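Local coordinates for fructose transport system repressor FruR (Pseudomonas putida, PDB 3O74), which probably binds DNA as a dual transcriptional regulator of the LacI family, repressing and activating genes, and has fructose 1-phosphate as its preferred effector, at residues R109-S114 / G212-N217; C98-D103 / L242-A247. One frame throughout, in Å; residues are numbered along the deposited sequence.

Contact 1: R109-S114 / G212-N217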
ATOM      1  N   ARG B 109       8.216  -4.637  23.880  1.00 34.06           N
ATOM      2  CA  ARG B 109       9.142  -5.053  24.920  1.00 35.33           C
ATOM      3  C   ARG B 109      10.167  -6.031  24.354  1.00 38.46           C
ATOM      4  O   ARG B 109      11.369  -5.882  24.582  1.00 40.19           O
ATOM      5  CB  ARG B 109       8.399  -5.686  26.095  1.00 41.50           C
ATOM      6  CG  ARG B 109       9.110  -5.502  27.426  1.00 51.86           C
ATOM      7  CD  ARG B 109       8.864  -6.667  28.378  1.00 56.19           C
ATOM      8  NE  ARG B 109       9.625  -7.849  27.986  1.00 60.01           N
ATOM      9  CZ  ARG B 109       9.103  -8.900  27.367  1.00 58.20           C
ATOM     10  NH1 ARG B 109       7.809  -8.925  27.079  1.00 57.00           N
ATOM     11  NH2 ARG B 109       9.871  -9.929  27.042  1.00 58.65           N
ATOM     12  N   GLN B 110       9.689  -7.025  23.612  1.00 35.63           N
ATOM     13  CA  GLN B 110      10.571  -8.005  22.994  1.00 41.57           C
ATOM     14  C   GLN B 110      11.493  -7.353  21.971  1.00 44.17           C
ATOM     15  O   GLN B 110      12.671  -7.699  21.874  1.00 42.08           O
ATOM     16  CB  GLN B 110       9.759  -9.096  22.298  1.00 47.19           C
ATOM     17  CG  GLN B 110       9.008 -10.029  23.220  1.00 57.19           C
ATOM     18  CD  GLN B 110       8.517 -11.263  22.491  1.00 64.82           C
ATOM     19  OE1 GLN B 110       9.283 -11.924  21.787  1.00 67.43           O
ATOM     20  NE2 GLN B 110       7.237 -11.579  22.649  1.00 67.32           N
ATOM     21  N   LEU B 111      10.946  -6.418  21.201  1.00 38.34           N
ATOM     22  CA  LEU B 111      11.710  -5.736  20.166  1.00 35.82           C
ATOM     23  C   LEU B 111      12.904  -5.004  20.777  1.00 35.49           C
ATOM     24  O   LEU B 111      14.036  -5.162  20.324  1.00 37.65           O
ATOM     25  CB  LEU B 111      10.812  -4.766  19.392  1.00 34.46           C
ATOM     26  CG  LEU B 111      11.347  -4.168  18.090  1.00 38.30           C
ATOM     27  CD1 LEU B 111      11.826  -5.260  17.142  1.00 39.95           C
ATOM     28  CD2 LEU B 111      10.275  -3.317  17.427  1.00 32.41           C
ATOM     29  N   ALA B 112      12.647  -4.219  21.820  1.00 32.26           N
ATOM     30  CA  ALA B 112      13.703  -3.466  22.483  1.00 37.12           C
ATOM     31  C   ALA B 112      14.710  -4.397  23.155  1.00 43.32           C
ATOM     32  O   ALA B 112      15.920  -4.183  23.076  1.00 44.16           O
ATOM     33  CB  ALA B 112      13.111  -2.499  23.493  1.00 33.74           C
ATOM     34  N   ALA B 113      14.203  -5.433  23.813  1.00 44.20           N
ATOM     35  CA  ALA B 113      15.059  -6.400  24.490  1.00 44.73           C
ATOM     36  C   ALA B 113      16.005  -7.090  23.509  1.00 47.96           C
ATOM     37  O   ALA B 113      17.134  -7.433  23.860  1.00 47.08           O
ATOM     38  CB  ALA B 113      14.218  -7.423  25.230  1.00 44.52           C
ATOM     39  N   SER B 114      15.545  -7.289  22.277  1.00 50.37           N
ATOM     40  CA  SER B 114      16.368  -7.950  21.268  1.00 50.20           C
ATOM     41  C   SER B 114      17.573  -7.097  20.870  1.00 53.87           C
ATOM     42  O   SER B 114      18.599  -7.625  20.441  1.00 58.85           O
ATOM     43  CB  SER B 114      15.538  -8.340  20.038  1.00 46.42           C
ATOM     44  OG  SER B 114      15.300  -7.232  19.187  1.00 45.03           O
ATOM     45  N   GLY B 212      15.392  -1.880  15.120  1.00 27.91           N
ATOM     46  CA  GLY B 212      14.181  -2.649  15.319  1.00 25.97           C
ATOM     47  C   GLY B 212      12.971  -1.789  15.006  1.00 30.38           C
ATOM     48  O   GLY B 212      12.964  -0.590  15.294  1.00 29.03           O
ATOM     49  N   THR B 213      11.942  -2.397  14.425  1.00 25.78           N
ATOM     50  CA  THR B 213      10.771  -1.643  13.992  1.00 25.61           C
ATOM     51  C   THR B 213       9.486  -2.455  14.098  1.00 30.23           C
ATOM     52  O   THR B 213       9.513  -3.686  14.124  1.00 28.59           O
ATOM     53  CB  THR B 213      10.921  -1.166  12.533  1.00 23.07           C
ATOM     54  OG1 THR B 213       9.846  -0.277  12.202  1.00 22.47           O
ATOM     55  CG2 THR B 213      10.907  -2.352  11.573  1.00 24.30           C
ATOM     56  N   PHE B 214       8.363  -1.750  14.178  1.00 32.75           N
ATOM     57  CA  PHE B 214       7.060  -2.370  13.997  1.00 29.38           C
ATOM     58  C   PHE B 214       6.762  -2.419  12.510  1.00 30.53           C
ATOM     59  O   PHE B 214       7.196  -1.551  11.752  1.00 24.68           O
ATOM     60  CB  PHE B 214       5.979  -1.582  14.730  1.00 25.56           C
ATOM     61  CG  PHE B 214       5.910  -1.877  16.198  1.00 31.33           C
ATOM     62  CD1 PHE B 214       6.929  -1.482  17.048  1.00 35.87           C
ATOM     63  CD2 PHE B 214       4.817  -2.543  16.730  1.00 29.41           C
ATOM     64  CE1 PHE B 214       6.862  -1.754  18.406  1.00 37.53           C
ATOM     65  CE2 PHE B 214       4.744  -2.815  18.078  1.00 35.24           C
ATOM     66  CZ  PHE B 214       5.766  -2.422  18.919  1.00 37.79           C
ATOM     67  N   GLY B 215       6.015  -3.430  12.092  1.00 29.12           N
ATOM     68  CA  GLY B 215       5.782  -3.639  10.678  1.00 29.25           C
ATOM     69  C   GLY B 215       7.006  -4.282  10.059  1.00 38.20           C
ATOM     70  O   GLY B 215       8.016  -4.498  10.727  1.00 41.39           O
ATOM     71  N   ASP B 216       6.919  -4.591   8.775  1.00 40.39           N
ATOM     72  CA  ASP B 216       8.001  -5.282   8.104  1.00 39.80           C
ATOM     73  C   ASP B 216       7.950  -4.959   6.626  1.00 45.09           C
ATOM     74  O   ASP B 216       6.975  -4.390   6.134  1.00 52.33           O
ATOM     75  CB  ASP B 216       7.884  -6.791   8.322  1.00 42.79           C
ATOM     76  CG  ASP B 216       9.139  -7.540   7.916  1.00 48.16           C
ATOM     77  OD1 ASP B 216      10.156  -6.883   7.600  1.00 41.83           O
ATOM     78  OD2 ASP B 216       9.111  -8.788   7.918  1.00 50.67           O
ATOM     79  N   ASN B 217       9.007  -5.323   5.917  1.00 37.33           N
ATOM     80  CA  ASN B 217       9.101  -5.027   4.506  1.00 34.47           C
ATOM     81  C   ASN B 217      10.053  -6.007   3.848  1.00 32.16           C
ATOM     82  O   ASN B 217      11.137  -6.280   4.365  1.00 29.16           O
ATOM     83  CB  ASN B 217       9.579  -3.592   4.306  1.00 40.88           C
ATOM     84  CG  ASN B 217       9.249  -3.054   2.935  1.00 42.59           C
ATOM     85  OD1 ASN B 217       9.941  -3.344   1.960  1.00 43.10           O
ATOM     86  ND2 ASN B 217       8.182  -2.267   2.850  1.00 47.78           N
TER

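Contact 2: C98-D103 / L242-A247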
ATOM      1  N   CYS B  98     -16.167  -2.816  20.557  1.00 25.52           N
ATOM      2  CA  CYS B  98     -15.353  -3.974  20.227  1.00 23.77           C
ATOM      3  C   CYS B  98     -14.147  -3.518  19.406  1.00 24.16           C
ATOM      4  O   CYS B  98     -14.306  -2.815  18.406  1.00 24.30           O
ATOM      5  CB  CYS B  98     -16.200  -4.963  19.419  1.00 27.70           C
ATOM      6  SG  CYS B  98     -15.328  -6.406  18.832  0.81 55.09           S
ATOM      7  N   SER B  99     -12.944  -3.908  19.823  1.00 22.28           N
ATOM      8  CA  SER B  99     -11.734  -3.558  19.075  1.00 21.51           C
ATOM      9  C   SER B  99     -10.900  -4.792  18.773  1.00 20.44           C
ATOM     10  O   SER B  99     -10.761  -5.683  19.609  1.00 21.15           O
ATOM     11  CB  SER B  99     -10.878  -2.543  19.847  1.00 20.04           C
ATOM     12  OG  SER B  99     -11.620  -1.381  20.181  1.00 19.43           O
ATOM     13  N   VAL B 100     -10.347  -4.849  17.569  1.00 17.44           N
ATOM     14  CA  VAL B 100      -9.391  -5.897  17.240  1.00 16.46           C
ATOM     15  C   VAL B 100      -8.040  -5.258  16.952  1.00 19.89           C
ATOM     16  O   VAL B 100      -7.911  -4.452  16.033  1.00 21.42           O
ATOM     17  CB  VAL B 100      -9.843  -6.735  16.024  1.00 15.44           C
ATOM     18  CG1 VAL B 100      -8.887  -7.899  15.788  1.00 18.22           C
ATOM     19  CG2 VAL B 100     -11.258  -7.244  16.226  1.00 15.10           C
ATOM     20  N   ILE B 101      -7.031  -5.629  17.731  1.00 20.23           N
ATOM     21  CA  ILE B 101      -5.737  -4.965  17.664  1.00 22.66           C
ATOM     22  C   ILE B 101      -4.587  -5.959  17.780  1.00 26.41           C
ATOM     23  O   ILE B 101      -4.805  -7.148  18.008  1.00 24.94           O
ATOM     24  CB  ILE B 101      -5.592  -3.905  18.781  1.00 24.65           C
ATOM     25  CG1 ILE B 101      -5.481  -4.562  20.161  1.00 24.69           C
ATOM     26  CG2 ILE B 101      -6.768  -2.937  18.758  1.00 27.14           C
ATOM     27  CD1 ILE B 101      -5.268  -3.563  21.287  1.00 27.82           C
ATOM     28  N   SER B 102      -3.363  -5.467  17.603  1.00 26.39           N
ATOM     29  CA  SER B 102      -2.179  -6.278  17.839  1.00 27.56           C
ATOM     30  C   SER B 102      -1.692  -6.084  19.270  1.00 27.92           C
ATOM     31  O   SER B 102      -1.926  -5.039  19.873  1.00 27.99           O
ATOM     32  CB  SER B 102      -1.080  -5.938  16.834  1.00 33.37           C
ATOM     33  OG  SER B 102      -1.452  -6.345  15.530  1.00 33.83           O
ATOM     34  N   ASP B 103      -1.033  -7.101  19.818  1.00 31.42           N
ATOM     35  CA  ASP B 103      -0.502  -7.026  21.179  1.00 34.31           C
ATOM     36  C   ASP B 103       0.778  -6.196  21.188  1.00 34.79           C
ATOM     37  O   ASP B 103       1.876  -6.734  21.330  1.00 32.96           O
ATOM     38  CB  ASP B 103      -0.236  -8.429  21.721  1.00 40.99           C
ATOM     39  CG  ASP B 103       0.194  -8.426  23.176  1.00 53.13           C
ATOM     40  OD1 ASP B 103       0.273  -7.335  23.782  1.00 58.22           O
ATOM     41  OD2 ASP B 103       0.455  -9.521  23.715  1.00 59.08           O
ATOM     42  N   LEU B 242     -14.100  -9.155  11.146  1.00 23.93           N
ATOM     43  CA  LEU B 242     -15.237  -9.440  10.287  1.00 21.96           C
ATOM     44  C   LEU B 242     -16.282 -10.272  11.019  1.00 28.17           C
ATOM     45  O   LEU B 242     -17.471  -9.966  10.991  1.00 27.97           O
ATOM     46  CB  LEU B 242     -14.788 -10.169   9.019  1.00 24.52           C
ATOM     47  CG  LEU B 242     -15.939 -10.516   8.077  1.00 29.46           C
ATOM     48  CD1 LEU B 242     -16.674  -9.253   7.651  1.00 26.92           C
ATOM     49  CD2 LEU B 242     -15.436 -11.286   6.869  1.00 36.27           C
ATOM     50  N   GLU B 243     -15.826 -11.322  11.683  1.00 28.27           N
ATOM     51  CA  GLU B 243     -16.723 -12.182  12.432  1.00 32.51           C
ATOM     52  C   GLU B 243     -17.455 -11.399  13.519  1.00 31.16           C
ATOM     53  O   GLU B 243     -18.638 -11.633  13.770  1.00 32.77           O
ATOM     54  CB  GLU B 243     -15.940 -13.345  13.032  1.00 43.22           C
ATOM     55  CG  GLU B 243     -16.090 -13.491  14.524  1.00 59.95           C
ATOM     56  CD  GLU B 243     -15.874 -14.917  14.976  1.00 73.77           C
ATOM     57  OE1 GLU B 243     -15.720 -15.148  16.194  1.00 78.37           O
ATOM     58  OE2 GLU B 243     -15.859 -15.813  14.105  1.00 78.87           O
ATOM     59  N   LEU B 244     -16.755 -10.466  14.157  1.00 31.02           N
ATOM     60  CA  LEU B 244     -17.373  -9.600  15.157  1.00 30.25           C
ATOM     61  C   LEU B 244     -18.420  -8.701  14.510  1.00 27.93           C
ATOM     62  O   LEU B 244     -19.493  -8.477  15.071  1.00 27.46           O
ATOM     63  CB  LEU B 244     -16.314  -8.751  15.864  1.00 29.43           C
ATOM     64  CG  LEU B 244     -15.677  -9.298  17.147  1.00 35.53           C
ATOM     65  CD1 LEU B 244     -15.793 -10.805  17.245  1.00 44.62           C
ATOM     66  CD2 LEU B 244     -14.215  -8.882  17.230  1.00 32.85           C
ATOM     67  N   ALA B 245     -18.106  -8.185  13.325  1.00 22.36           N
ATOM     68  CA  ALA B 245     -19.043  -7.334  12.594  1.00 25.47           C
ATOM     69  C   ALA B 245     -20.314  -8.092  12.227  1.00 25.96           C
ATOM     70  O   ALA B 245     -21.427  -7.607  12.445  1.00 24.56           O
ATOM     71  CB  ALA B 245     -18.381  -6.767  11.339  1.00 23.75           C
ATOM     72  N   LEU B 246     -20.140  -9.287  11.674  1.00 26.33           N
ATOM     73  CA  LEU B 246     -21.268 -10.097  11.224  1.00 28.63           C
ATOM     74  C   LEU B 246     -22.146 -10.595  12.373  1.00 33.51           C
ATOM     75  O   LEU B 246     -23.353 -10.769  12.205  1.00 33.70           O
ATOM     76  CB  LEU B 246     -20.775 -11.270  10.378  1.00 31.23           C
ATOM     77  CG  LEU B 246     -20.016 -10.871   9.111  1.00 35.97           C
ATOM     78  CD1 LEU B 246     -19.582 -12.096   8.325  1.00 37.58           C
ATOM     79  CD2 LEU B 246     -20.867  -9.956   8.249  1.00 40.45           C
ATOM     80  N   ALA B 247     -21.546 -10.822  13.537  1.00 32.46           N
ATOM     81  CA  ALA B 247     -22.311 -11.268  14.699  1.00 28.61           C
ATOM     82  C   ALA B 247     -23.214 -10.145  15.194  1.00 29.01           C
ATOM     83  O   ALA B 247     -24.335 -10.388  15.623  1.00 34.83           O
ATOM     84  CB  ALA B 247     -21.388 -11.746  15.803  1.00 30.86           C
TER

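Contact 1: R109-S114 / G212-N217
Leu-111 carries this contact almost alone, its two methyls pressed onto the backbone of Gly-212 and Thr-213. Leu-111 CD2 comes nearest, 3.4 Å from Thr-213 O and 3.8 Å from Phe-214 CD1, meeting the aromatic ring obliquely. Leu-111 CD1 lies 4.0 Å from Gly-212 CA; glycine suits this spot because its bare CA lets the leucine methyl settle close over the strand backbone. With CG anti to the backbone N (chi1 -168°), the fork of Leu-111 reaches down onto the strand. The ring of Phe-214 also touches Asp-104, Ala-107 and Ser-108, in the earlier turns of the same helix. The packing is that of an alpha/beta lobe of the periplasmic binding protein fold used by LacI-family regulators: helix 109-114 covers the sheet and runs nearly antiparallel (166°) to strand 212-214. The hydroxyls beside this packing have partners of their own. Ser-114 OG donates to Leu-111 O at 2.7 Å and also pairs with Asn-228, while Thr-213, whose CB is turned from the helix, bonds Phe-214 O through OG1 at 3.0 Å and also Thr-186. The partly exposed residues are looser. Arg-109 and Gln-110 both turn to Asp-106, the arginine by a salt bridge, and make no contact with the strand. Beyond Phe-214 the chain turns through Gly-215, where a positive phi (78°) is easily adopted by glycine, and Asp-216 forms a salt bridge with Arg-268.

Contact 2: C98-D103 / L242-A247
The backbone N of Cys-98 is hydrogen-bonded to the hydroxyl of Tyr-254, and pairing with Ala-87 further fixes this end of the strand; the Cys-98 side chain points toward the helix and meets Leu-244. No hydrogen bond spans the two segments; the junction is wholly apolar. Cysteine suits the place, a short side chain ending in a weakly polar, readily buried sulfur, here anti to the backbone N (chi1 176°). Cys-98 SG is modelled 3.4 Å from Leu-244 CG and 3.2 Å from Leu-244 CD2. Both distances are short, and Leu-244 has an almost eclipsed second torsion (chi2 22°), so the position of its end is uncertain. Two residues along, on the same face of the strand, Val-100 CG2 lies, as modelled, 3.5 Å from Leu-244 CD2, a distance that shares the doubt; the two side chains cross at a slant. Beta-branched valine is apt for an extended chain presenting a short apolar flank, and leucine gives the helix the reach to touch both strand residues. Ser-99, between them, faces away and bonds the backbone N of Leu-92. This is helix-on-sheet packing in the other alpha/beta lobe of the periplasmic binding protein fold: strand 98-102 lies between strands 85-88 and 257-266, and helix 234-250 packs across it, Ile-237, Thr-240 and Ala-241 also touching Val-100.

Overall arrangement
From the N terminus the chain first builds most of one lobe, reaching residues 98-103, where contact 2 begins. Strand 98-102 leads directly into helix 104-116 of the other lobe, so contact 1 opens at residues 109-114 only a few positions later. Contact 1 closes first, at 212-217, after a run of alternating helices and strands in the second lobe. The chain then returns, and contact 2 closes at 242-247 on helix 234-250; the shorter loop falls entirely within the longer. Each contact joins a helix to a strand of its own lobe. The centres of contact 1 and contact 2 are about 24 Å apart, and the two do not touch.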